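Local coordinates for protein Ufm1-specific protease (Caenorhabditis elegans, PDB 5EJJ) that hydrolyses the peptide bond at the C-terminal glycine of the ubiquitin-like modifier Ufm1, releasing it from target proteins as a thiol protease, at residues L355-H360 with N376-Y381; L3-A8 with M116-H121. All blocks are in the same frame, centred on the assembly; numbering follows the deposited sequence.

Contact 1 (L355-H360 with N376-Y381)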
# COMPACT_ATOMS: atom_id res chain seq x y z
N LEU A 355 -8.11 14.93 -3.79
CA LEU A 355 -7.33 14.42 -4.92
C LEU A 355 -7.57 12.93 -5.17
O LEU A 355 -7.74 12.15 -4.23
CB LEU A 355 -5.83 14.66 -4.68
CG LEU A 355 -5.13 15.98 -5.05
CD1 LEU A 355 -6.12 17.12 -5.22
CD2 LEU A 355 -4.06 16.34 -4.01
N ILE A 356 -7.56 12.55 -6.44
CA ILE A 356 -7.66 11.15 -6.87
C ILE A 356 -6.30 10.44 -6.81
O ILE A 356 -5.28 11.02 -7.19
CB ILE A 356 -8.20 11.08 -8.31
CG1 ILE A 356 -9.60 11.69 -8.37
CG2 ILE A 356 -8.17 9.65 -8.86
CD1 ILE A 356 -10.21 11.63 -9.73
N ARG A 357 -6.29 9.20 -6.31
CA ARG A 357 -5.06 8.40 -6.23
C ARG A 357 -5.07 7.35 -7.34
O ARG A 357 -6.02 6.58 -7.44
CB ARG A 357 -4.91 7.75 -4.85
CG ARG A 357 -3.62 6.97 -4.59
CD ARG A 357 -3.75 6.14 -3.31
NE ARG A 357 -2.53 5.47 -2.84
CZ ARG A 357 -1.91 5.74 -1.68
NH1 ARG A 357 -2.37 6.69 -0.87
NH2 ARG A 357 -0.82 5.06 -1.33
N GLU A 358 -4.04 7.37 -8.18
CA GLU A 358 -3.87 6.43 -9.29
C GLU A 358 -5.09 6.29 -10.21
O GLU A 358 -5.81 5.29 -10.13
CB GLU A 358 -3.43 5.06 -8.77
CG GLU A 358 -2.03 5.08 -8.14
CD GLU A 358 -1.49 3.69 -7.81
OE1 GLU A 358 -1.92 3.13 -6.77
OE2 GLU A 358 -0.64 3.16 -8.59
N PRO A 359 -5.33 7.29 -11.08
CA PRO A 359 -6.46 7.19 -12.01
C PRO A 359 -6.18 6.15 -13.06
O PRO A 359 -7.09 5.46 -13.47
CB PRO A 359 -6.49 8.57 -12.66
CG PRO A 359 -5.81 9.46 -11.69
CD PRO A 359 -4.72 8.62 -11.12
N HIS A 360 -4.92 6.00 -13.47
CA HIS A 360 -4.62 5.05 -14.54
C HIS A 360 -4.97 3.62 -14.16
O HIS A 360 -4.89 2.71 -14.99
CB HIS A 360 -3.15 5.14 -14.95
CG HIS A 360 -2.27 4.13 -14.28
ND1 HIS A 360 -1.74 4.33 -13.02
CD2 HIS A 360 -1.81 2.93 -14.69
CE1 HIS A 360 -1.00 3.29 -12.68
NE2 HIS A 360 -1.03 2.42 -13.68
N ASN A 376 5.81 3.09 -11.34
CA ASN A 376 6.12 2.12 -10.29
C ASN A 376 5.25 2.12 -9.04
O ASN A 376 4.72 1.08 -8.66
CB ASN A 376 7.57 2.25 -9.87
CG ASN A 376 8.04 1.07 -9.08
OD1 ASN A 376 8.76 1.22 -8.08
ND2 ASN A 376 7.64 -0.13 -9.51
N GLY A 377 5.12 3.26 -8.37
CA GLY A 377 4.27 3.35 -7.19
C GLY A 377 2.96 4.08 -7.42
O GLY A 377 2.48 4.16 -8.55
N PRO A 378 2.35 4.63 -6.35
CA PRO A 378 1.16 5.50 -6.44
C PRO A 378 1.49 7.02 -6.55
O PRO A 378 2.60 7.43 -6.20
CB PRO A 378 0.45 5.23 -5.11
CG PRO A 378 1.57 5.05 -4.17
CD PRO A 378 2.63 4.26 -4.95
N TYR A 379 0.52 7.81 -7.00
CA TYR A 379 0.66 9.26 -7.18
C TYR A 379 -0.76 9.85 -7.12
O TYR A 379 -1.73 9.10 -7.14
CB TYR A 379 1.26 9.56 -8.56
CG TYR A 379 0.41 8.96 -9.66
CD1 TYR A 379 -0.63 9.68 -10.23
CD2 TYR A 379 0.61 7.66 -10.08
CE1 TYR A 379 -1.43 9.12 -11.19
CE2 TYR A 379 -0.19 7.08 -11.05
CZ TYR A 379 -1.21 7.82 -11.60
OH TYR A 379 -2.02 7.25 -12.57
N ASN A 380 -0.88 11.18 -7.07
CA ASN A 380 -2.19 11.83 -7.24
C ASN A 380 -2.32 12.56 -8.57
O ASN A 380 -1.33 12.83 -9.25
CB ASN A 380 -2.50 12.82 -6.10
CG ASN A 380 -2.87 12.13 -4.81
OD1 ASN A 380 -3.66 11.17 -4.80
ND2 ASN A 380 -2.30 12.61 -3.70
N TYR A 381 -3.55 12.89 -8.93
CA TYR A 381 -3.84 13.60 -10.18
C TYR A 381 -4.12 15.06 -9.90
O TYR A 381 -5.19 15.41 -9.42
CB TYR A 381 -5.06 12.97 -10.85
CG TYR A 381 -5.43 13.56 -12.19
CD1 TYR A 381 -4.52 14.32 -12.92
CD2 TYR A 381 -6.69 13.35 -12.73
CE1 TYR A 381 -4.86 14.86 -14.14
CE2 TYR A 381 -7.04 13.88 -13.95
CZ TYR A 381 -6.12 14.63 -14.65
OH TYR A 381 -6.47 15.17 -15.87
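Pro378 meets two charged side chains of 355-360. Arg357, whose CG stands anti to its own N (chi1 -176°) on an extended chain, runs beside the proline in the same direction and brings NH2 to 3.7 Å from Pro378 CG. The Glu358 carboxylate comes across the same ring, its CD 3.5 Å from Pro378 CA. Tyr379 follows and has the most surface covered by 355-360. Its carbonyl O accepts from Glu358 N at 3.1 Å, while its ring carries Glu358 CA over one face, a CH-pi contact, and touches Pro359 CD through CE1. At the end of the ring, Tyr379 OH is shared by two groups of one residue: His360 N donates to it, and His360 ND1, in the plane of the phenol, is hydrogen-bonded to it at 3.0 Å. The two rings lie rim to rim with planes 22° apart. Asn380 forms a single backbone bridge with Arg357, and its side chain crosses that of Leu355 at about a right angle. Tyr381 N then closes the bridge with a bond of 3.1 Å to Ile356 O, in the carbonyl plane, and Tyr381 CB packs on Pro359 CG at 3.7 Å. Beyond, its side chain touches Ile532 of helix 530-533, and Tyr381 OH bonds to the backbone O of Asp520. The contact thus couples a short backbone bridge to a buried phenol gripped by two nitrogens, which should restrain both the Tyr379 ring and His360, and its last residue, Tyr381, holds the backbone of Asp520, probably an active-site residue.

Contact 2 (L3-A8 with M116-H121)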
# COMPACT_ATOMS: atom_id res chain seq x y z
N LEU A 3 -7.83 -29.58 -1.39
CA LEU A 3 -7.12 -28.64 -2.25
C LEU A 3 -6.79 -27.34 -1.55
O LEU A 3 -7.69 -26.62 -1.10
CB LEU A 3 -7.93 -28.31 -3.49
CG LEU A 3 -8.27 -29.44 -4.43
CD1 LEU A 3 -8.88 -28.84 -5.69
CD2 LEU A 3 -7.00 -30.27 -4.69
N TRP A 4 -5.51 -27.02 -1.49
CA TRP A 4 -5.07 -25.73 -1.06
C TRP A 4 -4.62 -24.96 -2.26
O TRP A 4 -4.17 -25.54 -3.24
CB TRP A 4 -3.92 -25.86 -0.07
CG TRP A 4 -4.42 -26.20 1.26
CD1 TRP A 4 -4.82 -27.43 1.70
CD2 TRP A 4 -4.64 -25.30 2.35
NE1 TRP A 4 -5.24 -27.36 3.00
CE2 TRP A 4 -5.14 -26.06 3.42
CE3 TRP A 4 -4.43 -23.93 2.52
CZ2 TRP A 4 -5.46 -25.49 4.66
CZ3 TRP A 4 -4.74 -23.37 3.75
CH2 TRP A 4 -5.24 -24.15 4.80
N PHE A 5 -4.75 -23.65 -2.19
CA PHE A 5 -4.34 -22.78 -3.27
C PHE A 5 -3.31 -21.81 -2.75
O PHE A 5 -3.37 -21.38 -1.60
CB PHE A 5 -5.55 -22.05 -3.81
CG PHE A 5 -6.58 -22.97 -4.38
CD1 PHE A 5 -7.46 -23.65 -3.55
CD2 PHE A 5 -6.65 -23.19 -5.76
CE1 PHE A 5 -8.41 -24.53 -4.07
CE2 PHE A 5 -7.59 -24.05 -6.29
CZ PHE A 5 -8.47 -24.73 -5.45
N ILE A 6 -2.35 -21.49 -3.60
CA ILE A 6 -1.27 -20.61 -3.21
C ILE A 6 -0.80 -19.79 -4.42
O ILE A 6 -0.94 -20.21 -5.58
CB ILE A 6 -0.13 -21.42 -2.62
CG1 ILE A 6 0.92 -20.52 -1.98
CG2 ILE A 6 0.46 -22.35 -3.65
CD1 ILE A 6 2.03 -21.30 -1.30
N ASP A 7 -0.28 -18.60 -4.15
CA ASP A 7 0.38 -17.84 -5.20
C ASP A 7 1.88 -18.06 -5.05
O ASP A 7 2.55 -17.33 -4.30
CB ASP A 7 0.02 -16.37 -5.10
CG ASP A 7 0.55 -15.54 -6.26
OD1 ASP A 7 1.62 -15.87 -6.82
OD2 ASP A 7 -0.12 -14.53 -6.61
N ALA A 8 2.39 -19.07 -5.76
CA ALA A 8 3.81 -19.42 -5.70
C ALA A 8 4.77 -18.29 -6.12
O ALA A 8 5.82 -18.14 -5.51
CB ALA A 8 4.07 -20.66 -6.47
N MET A 116 -0.85 -31.46 -2.50
CA MET A 116 -2.17 -30.93 -2.25
C MET A 116 -2.32 -29.44 -2.60
O MET A 116 -3.42 -28.90 -2.57
CB MET A 116 -2.70 -31.27 -0.85
CG MET A 116 -1.92 -30.74 0.33
SD MET A 116 -2.92 -30.90 1.84
CE MET A 116 -1.67 -30.65 3.12
N PHE A 117 -1.23 -28.80 -3.01
CA PHE A 117 -1.30 -27.39 -3.39
C PHE A 117 -1.48 -27.14 -4.88
O PHE A 117 -0.99 -27.90 -5.70
CB PHE A 117 -0.10 -26.62 -2.87
CG PHE A 117 -0.13 -26.46 -1.40
CD1 PHE A 117 0.21 -27.52 -0.58
CD2 PHE A 117 -0.56 -25.27 -0.83
CE1 PHE A 117 0.16 -27.39 0.79
CE2 PHE A 117 -0.61 -25.14 0.54
CZ PHE A 117 -0.25 -26.20 1.35
N ASN A 118 -2.19 -26.05 -5.20
CA ASN A 118 -2.38 -25.59 -6.58
C ASN A 118 -1.92 -24.17 -6.74
O ASN A 118 -2.36 -23.33 -6.00
CB ASN A 118 -3.85 -25.61 -6.94
CG ASN A 118 -4.36 -26.98 -7.27
OD1 ASN A 118 -4.22 -27.91 -6.48
ND2 ASN A 118 -4.97 -27.11 -8.45
N ASN A 119 -1.07 -23.90 -7.73
CA ASN A 119 -0.67 -22.52 -8.02
C ASN A 119 -1.79 -21.62 -8.56
O ASN A 119 -2.58 -22.04 -9.39
CB ASN A 119 0.50 -22.46 -8.98
CG ASN A 119 0.91 -21.04 -9.28
OD1 ASN A 119 1.57 -20.40 -8.47
ND2 ASN A 119 0.47 -20.52 -10.41
N GLU A 120 -1.85 -20.38 -8.11
CA GLU A 120 -2.94 -19.53 -8.49
C GLU A 120 -2.55 -18.10 -8.27
O GLU A 120 -1.80 -17.80 -7.34
CB GLU A 120 -4.17 -19.87 -7.66
CG GLU A 120 -5.07 -18.71 -7.29
CD GLU A 120 -6.42 -19.18 -6.77
OE1 GLU A 120 -7.04 -20.01 -7.50
OE2 GLU A 120 -6.84 -18.75 -5.65
N HIS A 121 -3.01 -17.20 -9.13
CA HIS A 121 -2.61 -15.82 -9.01
C HIS A 121 -3.71 -15.17 -8.18
O HIS A 121 -4.72 -14.73 -8.71
CB HIS A 121 -2.42 -15.18 -10.39
CG HIS A 121 -2.08 -13.72 -10.35
ND1 HIS A 121 -1.12 -13.20 -9.50
CD2 HIS A 121 -2.58 -12.67 -11.05
CE1 HIS A 121 -1.05 -11.88 -9.68
NE2 HIS A 121 -1.92 -11.54 -10.61
O HOH W 1 2.10 -17.97 -8.62
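Trp4 and Phe117 pair across a two-stranded parallel sheet made by strands 4-6 and 117-119, which run side by side in register with a 35° twist between their axes and attach to the mixed sheet of the N-terminal MPN region through strand 45-53. The backbone bonds alternate in the parallel manner: Trp4 N donates to Met116 O, Trp4 O receives Asn118 N at 2.8 Å, and Ile6 N returns to Asn118 O; a weak bond from Glu120 N to Ile6 O ends the series. On the face bearing Trp4, Ile6, Phe117 and Asn119, Trp4 CB sits over the Phe117 ring, 3.4 Å above its plane and offset toward the rim. The indole and phenyl planes meet obliquely at 34°, and Ile6 CG2 adds a contact at Phe117 CD2. Met116 lies alongside Trp4, its SD 4.0 Å from Trp4 CD1 in an oblique Met-aromatic contact. The other face carries Phe5, which runs beside Asn118 and meets Glu120 OE1 with its CD2.

Outward from this pair, Phe93 packs edge-to-face with both Trp4 and Phe117, while Phe110 of helix 107-113 and Val46 of strand 45-53 cover Ile6 and Phe117. Phe5 is also tied by backbone bonds to Lys44 and Val46, which fastens the small sheet to its larger neighbour. At the far end Asp7 is the N-cap of helix 8-19, its OD1 accepting from Ala10 N and from a water at 2.8 Å, and a weak bond joins its OD2 to His121 ND1. Asn119, with CG anti to N (chi1 -180°), swings its amide to the same helix start, where Asn119 OD1 accepts from Ala8 N at 3.1 Å.

Overall arrangement
The two contacts share no strand or helix, and their centres lie 31 Å apart, with nearest atoms about 14 Å from one another. Contact 2 joins two ends of the N-terminal region across more than a hundred intervening residues, whereas contact 1 draws together loops on either side of strand 371-374, with 376-381 in the peptidase family C78 region. Both are partly buried, but contact 1 sits nearer the middle of the molecule and none of its touching residues is exposed, while contact 2 is more peripheral, with Leu3 and His121 exposed. Regular parallel pairing carries contact 2; contact 1 depends on one bridge and a phenol hydroxyl, and only contact 1 comes near the probable catalytic residues.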